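Local coordinates for immunity 23 family protein (Burkholderia dolosa AU0158, PDB 5FFP) that probably acts as the immunity protein of a contact-dependent growth inhibition system, neutralising the cognate CdiA toxin and so protecting the cell that makes it, at residues 54-58 and 144-149; 97-101 and 111-115. All blocks are in the same frame, centred on the assembly; numbering follows the deposited sequence.

How the interactions relate
Interaction 2 is nested along the chain inside the long loop that interaction 1 closes: 97-101 and 111-115 both come after 54-58 and before 144-149. Their centres lie about 11 Å apart. Interaction 2 sits near the middle of the chain, where a loop runs along strand 110-117, an outer strand of the three-stranded antiparallel sheet. Interaction 1 lies further out, bringing the loop after helix 45-52 against the C-terminal helix 143-154. The two meet mainly around Val100, whose CB is 3.4 Å from Phe144 CZ and which also touches Leu55 and Cys57; His56 packs on Thr97 as well. Packing thus continues from the buried bridge to the partly exposed helix contact.

Interaction 1: 54-58 and 144-149; sequences RLHCM and FQSVVR
The C-terminal helix, 143-154, is docked here against the loop that follows helix 45-52, through a mixed patch of sulfur, aromatic and amide groups. Gln145 supplies the one hydrogen bond: its NE2 donates to the backbone O of Cys57 at 2.8 Å, with an N-H...O angle of 159°. The acceptor lies close to the plane of the Gln145 amide, while the donor is tilted out of the Cys57 carbonyl plane. A bend at chi2 (91°) turns the amide toward that carbonyl. Met58, a selenomethionine, folds back at chi2 and chi3, and it and Gln145 run alongside each other in opposing directions, Met58 SE 3.8 Å from Gln145 CG. Met58 CE reaches Val148 CG1 at 3.9 Å and rests over one face of the Arg149 guanidinium, offset toward the rim. On the inner side, Cys57 SG is 3.7 Å from Phe144 CE1 and 4.7 Å from the ring centroid, an oblique sulfur-aromatic contact at 60° from the normal; Leu55 CD1 meets the edge of the same ring at CZ, 4.2 Å away. Phe144 also stacks on Phe9 and touches Leu114, so the contact runs on into both sheets. The chemistry is divided: Leu55 and Cys57 pack on Phe144 toward the interior, Met58 would partly shield one face of the guanidinium from solvent, and Gln145 NE2 adds a weak bond to Glu116 on strand 110-117, its two bonds together orienting the amide.

Interaction 2: 97-101 and 111-115; sequences THLVS and YIFLV
Leu99 sits above the plane of the Phe113 ring, at its CE1 rim, with CD1 3.9 Å from CE1, and the same methyl reaches the edge of the Tyr111 ring. Beneath this overlap the backbones form an isolated antiparallel bridge, Leu99 and Phe113 being a non-hydrogen-bonded pair, by which the loop before helix 103-108 runs along strand 110-117, an outer strand of the three-stranded sheet. Val100 N donates to Ile112 O at 2.7 Å and 172°, and Leu114 N to His98 O, also at 2.7 Å. The His98 carbonyl additionally receives a CA-H...O contact from Phe113. Past the bridge the pairing slackens, and Ile112 N makes just a weak bond to Ser101 OG, which is also bonded to Tyr110 O. On the side of Leu114, Val100 spreads its two methyls: CG1 packs on Leu114 CB at 3.7 Å, and CG2 on Ile112 CG2, the two side chains crossing at about a right angle. Leu123 and Phe144 pack around this valine. Tyr111 points its hydroxyl to Gly90 O of the second subunit, and Leu99 packs on Ala91 of that subunit, which links the buried bridge to the dimer contact. His98 completes the pairing with its side chain. With CG beside the backbone N (chi1 -70°), the ring swings toward the strand, and ND1 donates to Leu114 O at 2.6 Å, the acceptor only 4° out of the imidazole plane.

Interaction 1: 54-58 and 144-149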
ATOM      1  N   ARG A  54      14.835  -0.214  11.113  1.00 44.22           N
ATOM      2  CA  ARG A  54      13.580  -0.976  11.083  1.00 46.43           C
ATOM      3  C   ARG A  54      13.168  -1.335   9.652  1.00 46.95           C
ATOM      4  O   ARG A  54      12.009  -1.612   9.387  1.00 48.18           O
ATOM      5  CB  ARG A  54      12.469  -0.165  11.771  1.00 49.98           C
ATOM      6  CG  ARG A  54      12.600  -0.118  13.300  1.00 51.34           C
ATOM      7  CD  ARG A  54      12.337   1.246  13.948  1.00 53.95           C
ATOM      8  NE  ARG A  54      10.949   1.687  13.983  1.00 58.92           N
ATOM      9  CZ  ARG A  54      10.490   2.658  14.799  1.00 62.76           C
ATOM     10  NH1 ARG A  54      11.309   3.300  15.647  1.00 60.72           N
ATOM     11  NH2 ARG A  54       9.199   2.992  14.775  1.00 67.44           N
ATOM     12  N   LEU A  55      14.110  -1.327   8.723  1.00 46.49           N
ATOM     13  CA  LEU A  55      13.825  -1.831   7.392  1.00 47.61           C
ATOM     14  C   LEU A  55      13.609  -3.336   7.458  1.00 48.73           C
ATOM     15  O   LEU A  55      14.227  -4.040   8.260  1.00 49.65           O
ATOM     16  CB  LEU A  55      14.963  -1.524   6.425  1.00 46.86           C
ATOM     17  CG  LEU A  55      15.112  -0.054   6.045  1.00 48.07           C
ATOM     18  CD1 LEU A  55      16.453   0.187   5.347  1.00 48.31           C
ATOM     19  CD2 LEU A  55      13.928   0.374   5.185  1.00 49.86           C
ATOM     20  N   HIS A  56      12.697  -3.822   6.626  1.00 50.58           N
ATOM     21  CA  HIS A  56      12.361  -5.247   6.585  1.00 51.21           C
ATOM     22  C   HIS A  56      13.618  -6.116   6.452  1.00 49.12           C
ATOM     23  O   HIS A  56      13.723  -7.169   7.091  1.00 50.21           O
ATOM     24  CB  HIS A  56      11.380  -5.528   5.428  1.00 52.84           C
ATOM     25  CG  HIS A  56      10.616  -6.804   5.580  1.00 55.79           C
ATOM     26  ND1 HIS A  56      10.887  -7.929   4.829  1.00 55.52           N
ATOM     27  CD2 HIS A  56       9.575  -7.130   6.390  1.00 59.69           C
ATOM     28  CE1 HIS A  56      10.052  -8.895   5.176  1.00 59.38           C
ATOM     29  NE2 HIS A  56       9.242  -8.434   6.115  1.00 60.61           N
ATOM     30  N   CYS A  57      14.577  -5.664   5.645  1.00 46.19           N
ATOM     31  CA  CYS A  57      15.788  -6.438   5.411  1.00 44.48           C
ATOM     32  C   CYS A  57      16.729  -6.572   6.606  1.00 44.47           C
ATOM     33  O   CYS A  57      17.699  -7.326   6.534  1.00 45.28           O
ATOM     34  CB  CYS A  57      16.553  -5.874   4.213  1.00 44.30           C
ATOM     35  SG  CYS A  57      17.347  -4.284   4.490  1.00 44.26           S
HETATM   36  N   MSE A  58      16.472  -5.875   7.703  1.00 44.26           N
HETATM   37  CA  MSE A  58      17.381  -5.944   8.837  1.00 46.46           C
HETATM   38  C   MSE A  58      17.164  -7.173   9.643  1.00 49.08           C
HETATM   39  O   MSE A  58      18.052  -7.571  10.403  1.00 51.65           O
HETATM   40  CB  MSE A  58      17.241  -4.746   9.767  1.00 46.86           C
HETATM   41  CG  MSE A  58      17.506  -3.438   9.040  1.00 46.60           C
HETATM   42 SE   MSE A  58      19.323  -3.314   8.295  1.00 52.04          SE
HETATM   43  CE  MSE A  58      20.425  -3.377   9.946  1.00 49.80           C
ATOM     44  N   PHE A 144      24.947  -4.766   2.758  1.00 38.20           N
ATOM     45  CA  PHE A 144      24.065  -3.647   3.075  1.00 36.71           C
ATOM     46  C   PHE A 144      23.718  -3.564   4.566  1.00 37.32           C
ATOM     47  O   PHE A 144      23.929  -2.560   5.220  1.00 37.51           O
ATOM     48  CB  PHE A 144      22.777  -3.705   2.240  1.00 36.75           C
ATOM     49  CG  PHE A 144      21.803  -2.616   2.586  1.00 36.04           C
ATOM     50  CD1 PHE A 144      20.902  -2.794   3.614  1.00 36.93           C
ATOM     51  CD2 PHE A 144      21.816  -1.411   1.911  1.00 34.94           C
ATOM     52  CE1 PHE A 144      20.019  -1.802   3.956  1.00 37.40           C
ATOM     53  CE2 PHE A 144      20.926  -0.416   2.244  1.00 35.61           C
ATOM     54  CZ  PHE A 144      20.030  -0.608   3.267  1.00 36.36           C
ATOM     55  N   GLN A 145      23.161  -4.615   5.110  1.00 39.96           N
ATOM     56  CA  GLN A 145      22.818  -4.590   6.522  1.00 41.80           C
ATOM     57  C   GLN A 145      24.021  -4.199   7.396  1.00 40.94           C
ATOM     58  O   GLN A 145      23.897  -3.370   8.287  1.00 38.37           O
ATOM     59  CB  GLN A 145      22.270  -5.950   6.964  1.00 45.17           C
ATOM     60  CG  GLN A 145      20.894  -6.250   6.396  1.00 47.86           C
ATOM     61  CD  GLN A 145      20.935  -6.991   5.055  1.00 49.70           C
ATOM     62  OE1 GLN A 145      21.886  -6.855   4.268  1.00 51.53           O
ATOM     63  NE2 GLN A 145      19.888  -7.755   4.779  1.00 51.10           N
ATOM     64  N   SER A 146      25.176  -4.825   7.142  1.00 42.03           N
ATOM     65  CA  SER A 146      26.361  -4.627   7.983  1.00 42.23           C
ATOM     66  C   SER A 146      26.855  -3.164   7.962  1.00 39.11           C
ATOM     67  O   SER A 146      27.289  -2.636   8.981  1.00 38.50           O
ATOM     68  CB  SER A 146      27.474  -5.587   7.567  1.00 45.84           C
ATOM     69  OG  SER A 146      28.274  -5.030   6.533  1.00 47.24           O
ATOM     70  N   VAL A 147      26.753  -2.513   6.808  1.00 37.09           N
ATOM     71  CA  VAL A 147      27.046  -1.081   6.676  1.00 36.41           C
ATOM     72  C   VAL A 147      26.023  -0.243   7.449  1.00 35.92           C
ATOM     73  O   VAL A 147      26.376   0.644   8.204  1.00 36.34           O
ATOM     74  CB  VAL A 147      27.056  -0.671   5.182  1.00 36.12           C
ATOM     75  CG1 VAL A 147      26.936   0.842   4.992  1.00 36.55           C
ATOM     76  CG2 VAL A 147      28.317  -1.186   4.511  1.00 36.79           C
ATOM     77  N   VAL A 148      24.750  -0.560   7.296  1.00 35.87           N
ATOM     78  CA  VAL A 148      23.714   0.112   8.086  1.00 37.04           C
ATOM     79  C   VAL A 148      23.960  -0.039   9.571  1.00 38.89           C
ATOM     80  O   VAL A 148      23.918   0.930  10.333  1.00 42.27           O
ATOM     81  CB  VAL A 148      22.305  -0.402   7.744  1.00 36.71           C
ATOM     82  CG1 VAL A 148      21.274   0.199   8.677  1.00 38.14           C
ATOM     83  CG2 VAL A 148      21.959  -0.056   6.303  1.00 35.53           C
ATOM     84  N   ARG A 149      24.214  -1.259   9.989  1.00 41.00           N
ATOM     85  CA  ARG A 149      24.435  -1.551  11.396  1.00 43.70           C
ATOM     86  C   ARG A 149      25.649  -0.779  11.930  1.00 42.34           C
ATOM     87  O   ARG A 149      25.660  -0.329  13.081  1.00 41.88           O
ATOM     88  CB  ARG A 149      24.591  -3.061  11.598  1.00 47.55           C
ATOM     89  CG  ARG A 149      24.153  -3.541  12.977  1.00 52.72           C
ATOM     90  CD  ARG A 149      24.081  -5.061  13.076  1.00 56.49           C
ATOM     91  NE  ARG A 149      22.828  -5.648  12.570  1.00 59.85           N
ATOM     92  CZ  ARG A 149      22.650  -6.296  11.404  1.00 61.84           C
ATOM     93  NH1 ARG A 149      21.439  -6.798  11.115  1.00 62.63           N
ATOM     94  NH2 ARG A 149      23.656  -6.449  10.520  1.00 60.52           N
TER

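Interaction 2: 97-101 and 111-115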
ATOM      1  N   THR A  97       8.894  -4.432   1.005  1.00 57.70           N
ATOM      2  CA  THR A  97       9.827  -5.428   1.516  1.00 58.36           C
ATOM      3  C   THR A  97      11.258  -5.121   1.076  1.00 56.37           C
ATOM      4  O   THR A  97      12.194  -5.188   1.861  1.00 56.44           O
ATOM      5  CB  THR A  97       9.435  -6.803   0.974  1.00 60.50           C
ATOM      6  OG1 THR A  97       8.015  -6.930   1.008  1.00 61.52           O
ATOM      7  CG2 THR A  97      10.043  -7.917   1.801  1.00 63.19           C
ATOM      8  N   HIS A  98      11.391  -4.755  -0.192  1.00 54.56           N
ATOM      9  CA  HIS A  98      12.679  -4.592  -0.824  1.00 53.36           C
ATOM     10  C   HIS A  98      13.213  -3.161  -0.764  1.00 50.97           C
ATOM     11  O   HIS A  98      14.382  -2.927  -1.039  1.00 50.53           O
ATOM     12  CB  HIS A  98      12.577  -5.064  -2.267  1.00 54.20           C
ATOM     13  CG  HIS A  98      12.418  -6.537  -2.382  1.00 56.29           C
ATOM     14  ND1 HIS A  98      13.474  -7.404  -2.253  1.00 57.86           N
ATOM     15  CD2 HIS A  98      11.322  -7.302  -2.563  1.00 57.76           C
ATOM     16  CE1 HIS A  98      13.039  -8.643  -2.371  1.00 60.49           C
ATOM     17  NE2 HIS A  98      11.734  -8.608  -2.555  1.00 60.46           N
ATOM     18  N   LEU A  99      12.371  -2.218  -0.370  1.00 49.45           N
ATOM     19  CA  LEU A  99      12.764  -0.822  -0.309  1.00 47.84           C
ATOM     20  C   LEU A  99      13.730  -0.563   0.832  1.00 47.30           C
ATOM     21  O   LEU A  99      13.440  -0.926   1.963  1.00 47.94           O
ATOM     22  CB  LEU A  99      11.525   0.037  -0.113  1.00 47.73           C
ATOM     23  CG  LEU A  99      11.776   1.541  -0.082  1.00 47.02           C
ATOM     24  CD1 LEU A  99      12.394   1.986  -1.391  1.00 46.79           C
ATOM     25  CD2 LEU A  99      10.463   2.239   0.158  1.00 47.64           C
ATOM     26  N   VAL A 100      14.884   0.040   0.535  1.00 46.37           N
ATOM     27  CA  VAL A 100      15.862   0.371   1.570  1.00 46.11           C
ATOM     28  C   VAL A 100      16.333   1.817   1.581  1.00 45.49           C
ATOM     29  O   VAL A 100      17.265   2.157   2.349  1.00 45.83           O
ATOM     30  CB  VAL A 100      17.077  -0.572   1.506  1.00 46.76           C
ATOM     31  CG1 VAL A 100      16.617  -2.025   1.583  1.00 47.82           C
ATOM     32  CG2 VAL A 100      17.893  -0.339   0.250  1.00 46.21           C
ATOM     33  N   SER A 101      15.724   2.673   0.760  1.00 44.82           N
ATOM     34  CA  SER A 101      16.034   4.102   0.841  1.00 44.95           C
ATOM     35  C   SER A 101      15.761   4.643   2.240  1.00 45.90           C
ATOM     36  O   SER A 101      14.716   4.374   2.807  1.00 46.82           O
ATOM     37  CB  SER A 101      15.181   4.943  -0.116  1.00 45.20           C
ATOM     38  OG  SER A 101      15.070   4.376  -1.395  1.00 44.94           O
ATOM     39  N   TYR A 111      14.362   5.733  -5.181  1.00 34.48           N
ATOM     40  CA  TYR A 111      13.823   4.476  -4.701  1.00 34.36           C
ATOM     41  C   TYR A 111      14.894   3.434  -4.881  1.00 34.81           C
ATOM     42  O   TYR A 111      15.387   3.224  -5.988  1.00 36.51           O
ATOM     43  CB  TYR A 111      12.536   4.147  -5.451  1.00 35.70           C
ATOM     44  CG  TYR A 111      11.412   5.085  -5.014  1.00 36.89           C
ATOM     45  CD1 TYR A 111      10.772   4.899  -3.794  1.00 36.65           C
ATOM     46  CD2 TYR A 111      11.049   6.184  -5.784  1.00 38.61           C
ATOM     47  CE1 TYR A 111       9.789   5.770  -3.362  1.00 38.84           C
ATOM     48  CE2 TYR A 111      10.051   7.057  -5.358  1.00 40.55           C
ATOM     49  CZ  TYR A 111       9.425   6.841  -4.145  1.00 40.44           C
ATOM     50  OH  TYR A 111       8.425   7.689  -3.696  1.00 43.27           O
ATOM     51  N   ILE A 112      15.281   2.807  -3.778  1.00 34.86           N
ATOM     52  CA  ILE A 112      16.454   1.965  -3.765  1.00 34.90           C
ATOM     53  C   ILE A 112      16.087   0.666  -3.108  1.00 36.18           C
ATOM     54  O   ILE A 112      15.649   0.661  -1.955  1.00 37.39           O
ATOM     55  CB  ILE A 112      17.587   2.648  -2.988  1.00 34.70           C
ATOM     56  CG1 ILE A 112      17.997   3.943  -3.705  1.00 34.74           C
ATOM     57  CG2 ILE A 112      18.786   1.713  -2.866  1.00 35.55           C
ATOM     58  CD1 ILE A 112      18.675   4.921  -2.787  1.00 35.54           C
ATOM     59  N   PHE A 113      16.267  -0.432  -3.839  1.00 37.11           N
ATOM     60  CA  PHE A 113      15.738  -1.704  -3.407  1.00 38.40           C
ATOM     61  C   PHE A 113      16.860  -2.702  -3.194  1.00 39.15           C
ATOM     62  O   PHE A 113      17.871  -2.650  -3.884  1.00 40.35           O
ATOM     63  CB  PHE A 113      14.748  -2.245  -4.441  1.00 39.40           C
ATOM     64  CG  PHE A 113      13.563  -1.336  -4.714  1.00 39.53           C
ATOM     65  CD1 PHE A 113      12.433  -1.362  -3.896  1.00 40.85           C
ATOM     66  CD2 PHE A 113      13.560  -0.502  -5.821  1.00 40.27           C
ATOM     67  CE1 PHE A 113      11.341  -0.546  -4.151  1.00 41.46           C
ATOM     68  CE2 PHE A 113      12.474   0.312  -6.096  1.00 41.80           C
ATOM     69  CZ  PHE A 113      11.356   0.289  -5.261  1.00 42.46           C
ATOM     70  N   LEU A 114      16.673  -3.605  -2.234  1.00 39.52           N
ATOM     71  CA  LEU A 114      17.583  -4.703  -2.003  1.00 40.46           C
ATOM     72  C   LEU A 114      16.945  -6.019  -2.483  1.00 43.18           C
ATOM     73  O   LEU A 114      15.831  -6.364  -2.063  1.00 43.03           O
ATOM     74  CB  LEU A 114      17.888  -4.804  -0.521  1.00 41.07           C
ATOM     75  CG  LEU A 114      19.080  -5.676  -0.109  1.00 43.27           C
ATOM     76  CD1 LEU A 114      20.372  -5.164  -0.713  1.00 43.72           C
ATOM     77  CD2 LEU A 114      19.202  -5.729   1.406  1.00 44.97           C
ATOM     78  N   VAL A 115      17.650  -6.752  -3.348  1.00 44.41           N
ATOM     79  CA  VAL A 115      17.257  -8.113  -3.741  1.00 46.50           C
ATOM     80  C   VAL A 115      18.433  -9.057  -3.480  1.00 48.86           C
ATOM     81  O   VAL A 115      19.554  -8.809  -3.935  1.00 48.00           O
ATOM     82  CB  VAL A 115      16.910  -8.185  -5.245  1.00 47.37           C
ATOM     83  CG1 VAL A 115      16.645  -9.621  -5.678  1.00 51.52           C
ATOM     84  CG2 VAL A 115      15.720  -7.300  -5.588  1.00 46.16           C
TER